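Local coordinates for QdtA (Thermoanaerobacterium thermosaccharolyticum, PDB 4ZU5), which belongs to the cupin superfamily, as a small WxcM-like beta-barrel protein that forms a dimer and binds thymidine in the crystal, at residues I46-L60 and G88-F102. Numbering follows the deposited sequence.
Sequences ITRGYHSHKKLHQVL and GLYIGPLVWREMFDF. Unlike the reference sequence in segment 46-60: S52 (reference Ala). Unlike the reference sequence in segment 88-102: L94 (reference Phe), V95 (reference Leu).
The carbonyl oxygen of V95 is gripped by R97 and, across the contact, by S52. R97 NH2 lies 2.9 Å from V95 O in a nearly straight bond (162°), with the oxygen close to the guanidinium plane. S52 OG adds a weak bond; its chi1 of -173° swings the hydroxyl away from its own backbone N and onto this carbonyl. R97 NH1 reaches Q58 OE1 at 3.0 Å, again in the guanidinium plane but bent at the hydrogen (136°). The turn at chi2 of R97 brings CD over one face of the H51 ring as a CH-pi contact; the bend at chi3 then turns the guanidinium toward V95 O and Q58 OE1. I91 CD1 and H51 CD2 lie on opposite faces of the guanidinium. Bonds at two edges and packing on both faces fix its rotation. Q58 is held in turn through NE2 by Y37.

Y50 and H51 both face R97 in a G1 beta bulge. R97 N bonds to H51 O at 3.0 Å. The W96 ring lays one face over the backbone of Y50 and H51. Its NE1 donates to E98 OE2 at 2.9 Å, in the indole plane and on the anti side of the carboxylate. E98 OE1 has a salt bridge with R70, and E98 CG sits over one face of the Y50 ring.

At the end of the other ladder, H57 ND1 and Y90 OH share a 2.6 Å hydrogen bond at the ring edges. P93 CD covers a face of H57, 3.4 Å from its CE1. L60 CD2 packs on I91 CD1 at 3.9 Å.

The two antiparallel ladders belong to the two facing sheets of the barrel. R97 and Q58 tie those sheets together through the interior, within the double-stranded beta-helix fold of the cupins.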
# COMPACT_ATOMS: atom_id res chain seq x y z
N ILE A 46 7.82 -10.44 -18.14
CA ILE A 46 8.76 -9.44 -17.67
C ILE A 46 9.37 -9.88 -16.34
O ILE A 46 8.71 -10.57 -15.55
CB ILE A 46 8.06 -8.07 -17.53
CG1 ILE A 46 7.79 -7.50 -18.92
CG2 ILE A 46 8.94 -7.09 -16.76
CD1 ILE A 46 9.04 -6.95 -19.61
N THR A 47 10.65 -9.53 -16.22
CA THR A 47 11.41 -9.55 -14.98
C THR A 47 11.85 -8.14 -14.69
O THR A 47 12.41 -7.47 -15.54
CB THR A 47 12.68 -10.40 -15.11
OG1 THR A 47 12.26 -11.71 -15.45
CG2 THR A 47 13.44 -10.44 -13.77
N ARG A 48 11.56 -7.66 -13.48
CA ARG A 48 12.06 -6.33 -13.12
C ARG A 48 12.80 -6.40 -11.81
O ARG A 48 13.01 -7.49 -11.28
CB ARG A 48 10.94 -5.29 -13.04
CG ARG A 48 9.72 -5.72 -12.25
CD ARG A 48 8.63 -4.65 -12.32
NE ARG A 48 9.14 -3.38 -11.83
CZ ARG A 48 8.81 -2.18 -12.30
NH1 ARG A 48 9.39 -1.13 -11.80
NH2 ARG A 48 7.89 -2.03 -13.25
N GLY A 49 13.18 -5.24 -11.28
CA GLY A 49 14.01 -5.19 -10.07
C GLY A 49 15.48 -5.04 -10.43
O GLY A 49 15.90 -4.01 -10.92
N TYR A 50 16.28 -6.07 -10.18
CA TYR A 50 17.71 -6.06 -10.43
C TYR A 50 18.37 -4.96 -9.62
O TYR A 50 19.04 -4.09 -10.17
CB TYR A 50 18.04 -5.85 -11.93
CG TYR A 50 17.50 -6.93 -12.86
CD1 TYR A 50 18.14 -8.16 -13.02
CD2 TYR A 50 16.33 -6.71 -13.58
CE1 TYR A 50 17.66 -9.12 -13.90
CE2 TYR A 50 15.85 -7.65 -14.47
CZ TYR A 50 16.51 -8.85 -14.61
OH TYR A 50 15.93 -9.78 -15.40
N HIS A 51 18.24 -5.04 -8.29
CA HIS A 51 18.90 -4.06 -7.43
C HIS A 51 18.96 -4.53 -6.00
O HIS A 51 18.40 -5.57 -5.64
CB HIS A 51 18.21 -2.68 -7.56
CG HIS A 51 16.87 -2.61 -6.91
ND1 HIS A 51 15.70 -2.91 -7.58
CD2 HIS A 51 16.51 -2.34 -5.63
CE1 HIS A 51 14.68 -2.82 -6.75
NE2 HIS A 51 15.15 -2.49 -5.56
N SER A 52 19.78 -3.82 -5.23
CA SER A 52 19.85 -3.98 -3.81
C SER A 52 20.00 -2.60 -3.12
O SER A 52 19.96 -1.55 -3.77
CB SER A 52 21.03 -4.87 -3.45
OG SER A 52 21.05 -5.17 -2.05
N HIS A 53 20.15 -2.62 -1.80
CA HIS A 53 20.41 -1.39 -1.04
C HIS A 53 21.34 -1.65 0.09
O HIS A 53 21.36 -2.76 0.62
CB HIS A 53 19.13 -0.92 -0.39
CG HIS A 53 18.05 -0.68 -1.36
ND1 HIS A 53 17.89 0.53 -1.99
CD2 HIS A 53 17.11 -1.50 -1.88
CE1 HIS A 53 16.85 0.48 -2.80
NE2 HIS A 53 16.36 -0.75 -2.75
N LYS A 54 21.99 -0.60 0.56
CA LYS A 54 22.82 -0.72 1.77
C LYS A 54 22.08 -0.39 3.07
O LYS A 54 22.41 -0.92 4.13
CB LYS A 54 24.07 0.17 1.71
CG LYS A 54 24.96 0.06 0.47
CD LYS A 54 24.62 1.08 -0.64
CE LYS A 54 25.44 2.37 -0.64
NZ LYS A 54 26.79 2.16 -1.26
N LYS A 55 21.12 0.52 3.04
CA LYS A 55 20.57 1.03 4.31
C LYS A 55 19.03 0.88 4.43
O LYS A 55 18.45 1.05 5.48
CB LYS A 55 20.94 2.51 4.45
CG LYS A 55 22.40 2.68 4.87
CD LYS A 55 23.07 3.98 4.43
CE LYS A 55 22.07 5.11 4.23
NZ LYS A 55 22.75 6.44 4.18
N LEU A 56 18.37 0.65 3.32
CA LEU A 56 16.93 0.61 3.23
C LEU A 56 16.36 -0.73 3.73
O LEU A 56 16.91 -1.79 3.45
CB LEU A 56 16.56 0.82 1.77
CG LEU A 56 15.07 0.93 1.46
CD1 LEU A 56 14.50 2.16 2.15
CD2 LEU A 56 14.76 0.98 -0.02
N HIS A 57 15.19 -0.67 4.37
CA HIS A 57 14.48 -1.87 4.81
C HIS A 57 13.14 -1.71 4.11
O HIS A 57 12.65 -0.59 3.95
CB HIS A 57 14.35 -1.92 6.34
CG HIS A 57 15.66 -2.05 7.06
ND1 HIS A 57 16.12 -3.23 7.60
CD2 HIS A 57 16.58 -1.12 7.38
CE1 HIS A 57 17.32 -3.04 8.13
NE2 HIS A 57 17.63 -1.76 7.99
N GLN A 58 12.61 -2.82 3.60
CA GLN A 58 11.40 -2.84 2.82
C GLN A 58 10.59 -4.05 3.21
O GLN A 58 11.15 -5.06 3.66
CB GLN A 58 11.81 -3.07 1.36
CG GLN A 58 12.49 -1.88 0.74
CD GLN A 58 12.53 -2.03 -0.79
OE1 GLN A 58 12.68 -3.12 -1.32
NE2 GLN A 58 12.35 -0.93 -1.48
N VAL A 59 9.29 -3.97 2.95
CA VAL A 59 8.39 -5.10 3.00
C VAL A 59 7.61 -5.11 1.71
O VAL A 59 6.98 -4.14 1.35
CB VAL A 59 7.46 -4.99 4.20
CG1 VAL A 59 6.35 -6.02 4.20
CG2 VAL A 59 8.28 -5.16 5.49
N LEU A 60 7.61 -6.25 1.05
CA LEU A 60 6.87 -6.43 -0.19
C LEU A 60 5.60 -7.22 0.08
O LEU A 60 5.61 -8.23 0.80
CB LEU A 60 7.72 -7.19 -1.22
CG LEU A 60 8.79 -6.44 -2.02
CD1 LEU A 60 9.75 -5.65 -1.14
CD2 LEU A 60 9.60 -7.36 -2.91
N GLY A 88 3.72 -10.42 4.27
CA GLY A 88 4.73 -9.53 3.71
C GLY A 88 6.10 -10.18 3.68
O GLY A 88 6.44 -10.99 4.58
N LEU A 89 6.90 -9.76 2.71
CA LEU A 89 8.29 -10.21 2.59
C LEU A 89 9.17 -9.05 2.99
O LEU A 89 9.32 -8.06 2.27
CB LEU A 89 8.58 -10.70 1.17
CG LEU A 89 10.02 -11.17 0.90
CD1 LEU A 89 10.22 -12.47 1.64
CD2 LEU A 89 10.17 -11.37 -0.59
N TYR A 90 9.78 -9.20 4.15
CA TYR A 90 10.77 -8.24 4.63
C TYR A 90 12.09 -8.53 3.98
O TYR A 90 12.57 -9.67 3.98
CB TYR A 90 10.98 -8.40 6.13
CG TYR A 90 12.18 -7.66 6.69
CD1 TYR A 90 12.21 -6.29 6.77
CD2 TYR A 90 13.32 -8.34 7.05
CE1 TYR A 90 13.38 -5.63 7.17
CE2 TYR A 90 14.46 -7.69 7.47
CZ TYR A 90 14.48 -6.32 7.57
OH TYR A 90 15.67 -5.72 8.01
N ILE A 91 12.69 -7.47 3.47
CA ILE A 91 14.00 -7.56 2.86
C ILE A 91 14.88 -6.48 3.42
O ILE A 91 14.67 -5.32 3.17
CB ILE A 91 13.97 -7.41 1.32
CG1 ILE A 91 13.04 -8.45 0.71
CG2 ILE A 91 15.38 -7.55 0.74
CD1 ILE A 91 12.76 -8.24 -0.77
N GLY A 92 15.93 -6.89 4.10
CA GLY A 92 16.91 -6.01 4.63
C GLY A 92 18.06 -5.66 3.69
O GLY A 92 17.95 -5.86 2.50
N PRO A 93 19.10 -5.01 4.22
CA PRO A 93 20.22 -4.53 3.43
C PRO A 93 21.00 -5.66 2.77
O PRO A 93 21.10 -6.78 3.31
CB PRO A 93 21.09 -3.83 4.46
CG PRO A 93 20.06 -3.22 5.36
CD PRO A 93 19.10 -4.38 5.56
N LEU A 94 21.40 -5.35 1.55
CA LEU A 94 22.35 -6.13 0.80
C LEU A 94 21.82 -7.46 0.37
O LEU A 94 22.56 -8.44 0.22
CB LEU A 94 23.61 -6.33 1.60
CG LEU A 94 24.43 -5.04 1.70
CD1 LEU A 94 25.65 -5.36 2.53
CD2 LEU A 94 24.83 -4.40 0.39
N VAL A 95 20.54 -7.47 0.06
CA VAL A 95 19.96 -8.59 -0.60
C VAL A 95 19.59 -8.13 -2.00
O VAL A 95 18.99 -7.09 -2.15
CB VAL A 95 18.69 -9.02 0.13
CG1 VAL A 95 17.96 -10.10 -0.66
CG2 VAL A 95 19.02 -9.54 1.53
N TRP A 96 19.98 -8.89 -3.03
CA TRP A 96 19.67 -8.55 -4.42
C TRP A 96 18.33 -9.14 -4.74
O TRP A 96 18.04 -10.31 -4.43
CB TRP A 96 20.76 -9.12 -5.37
CG TRP A 96 20.60 -8.86 -6.85
CD1 TRP A 96 19.96 -9.65 -7.74
CD2 TRP A 96 21.13 -7.77 -7.61
NE1 TRP A 96 20.02 -9.10 -9.01
CE2 TRP A 96 20.74 -7.96 -8.96
CE3 TRP A 96 21.82 -6.62 -7.28
CZ2 TRP A 96 21.05 -7.05 -9.97
CZ3 TRP A 96 22.18 -5.76 -8.29
CH2 TRP A 96 21.76 -5.97 -9.62
N ARG A 97 17.50 -8.38 -5.44
CA ARG A 97 16.25 -8.99 -5.85
C ARG A 97 15.80 -8.67 -7.25
O ARG A 97 16.14 -7.64 -7.82
CB ARG A 97 15.14 -8.73 -4.84
CG ARG A 97 14.37 -7.46 -5.05
CD ARG A 97 15.31 -6.28 -5.02
NE ARG A 97 16.13 -6.19 -3.81
CZ ARG A 97 15.78 -5.53 -2.71
NH1 ARG A 97 14.59 -4.94 -2.67
NH2 ARG A 97 16.62 -5.42 -1.69
N GLU A 98 15.04 -9.63 -7.78
CA GLU A 98 14.33 -9.54 -9.06
C GLU A 98 12.92 -10.08 -8.88
O GLU A 98 12.64 -10.92 -8.02
CB GLU A 98 15.10 -10.38 -10.10
CG GLU A 98 16.52 -9.90 -10.30
CD GLU A 98 17.43 -10.92 -10.97
OE1 GLU A 98 16.88 -11.92 -11.44
OE2 GLU A 98 18.64 -10.67 -11.00
N MET A 99 11.98 -9.59 -9.68
CA MET A 99 10.61 -9.99 -9.56
C MET A 99 10.08 -10.41 -10.93
O MET A 99 10.38 -9.77 -11.92
CB MET A 99 9.78 -8.82 -9.05
CG MET A 99 10.16 -8.28 -7.68
SD MET A 99 11.33 -6.95 -7.75
CE MET A 99 10.16 -5.60 -7.91
N PHE A 100 9.28 -11.46 -10.96
CA PHE A 100 8.87 -12.06 -12.24
C PHE A 100 7.62 -12.90 -12.12
O PHE A 100 7.11 -13.13 -11.01
CB PHE A 100 10.07 -12.82 -12.84
CG PHE A 100 10.41 -14.09 -12.10
CD1 PHE A 100 9.88 -15.30 -12.52
CD2 PHE A 100 11.21 -14.06 -10.99
CE1 PHE A 100 10.18 -16.49 -11.85
CE2 PHE A 100 11.51 -15.23 -10.31
CZ PHE A 100 10.96 -16.43 -10.72
N ASP A 101 7.07 -13.37 -13.25
CA ASP A 101 5.80 -14.06 -13.24
C ASP A 101 4.70 -13.29 -12.54
O ASP A 101 3.95 -13.84 -11.73
CB ASP A 101 5.91 -15.43 -12.56
CG ASP A 101 6.59 -16.51 -13.46
OD1 ASP A 101 7.09 -16.22 -14.56
OD2 ASP A 101 6.71 -17.63 -12.96
N PHE A 102 4.61 -12.00 -12.84
CA PHE A 102 3.46 -11.24 -12.41
C PHE A 102 2.23 -11.78 -13.14
O PHE A 102 2.23 -11.80 -14.37
CB PHE A 102 3.67 -9.78 -12.80
CG PHE A 102 4.67 -9.04 -11.98
CD1 PHE A 102 6.02 -9.11 -12.26
CD2 PHE A 102 4.24 -8.17 -10.97
CE1 PHE A 102 6.94 -8.34 -11.54
CE2 PHE A 102 5.14 -7.42 -10.23
CZ PHE A 102 6.50 -7.49 -10.52
O HOH W 1 6.12 -10.95 -15.21
O HOH W 2 8.04 -13.32 -15.95
O HOH W 3 15.94 -3.42 1.39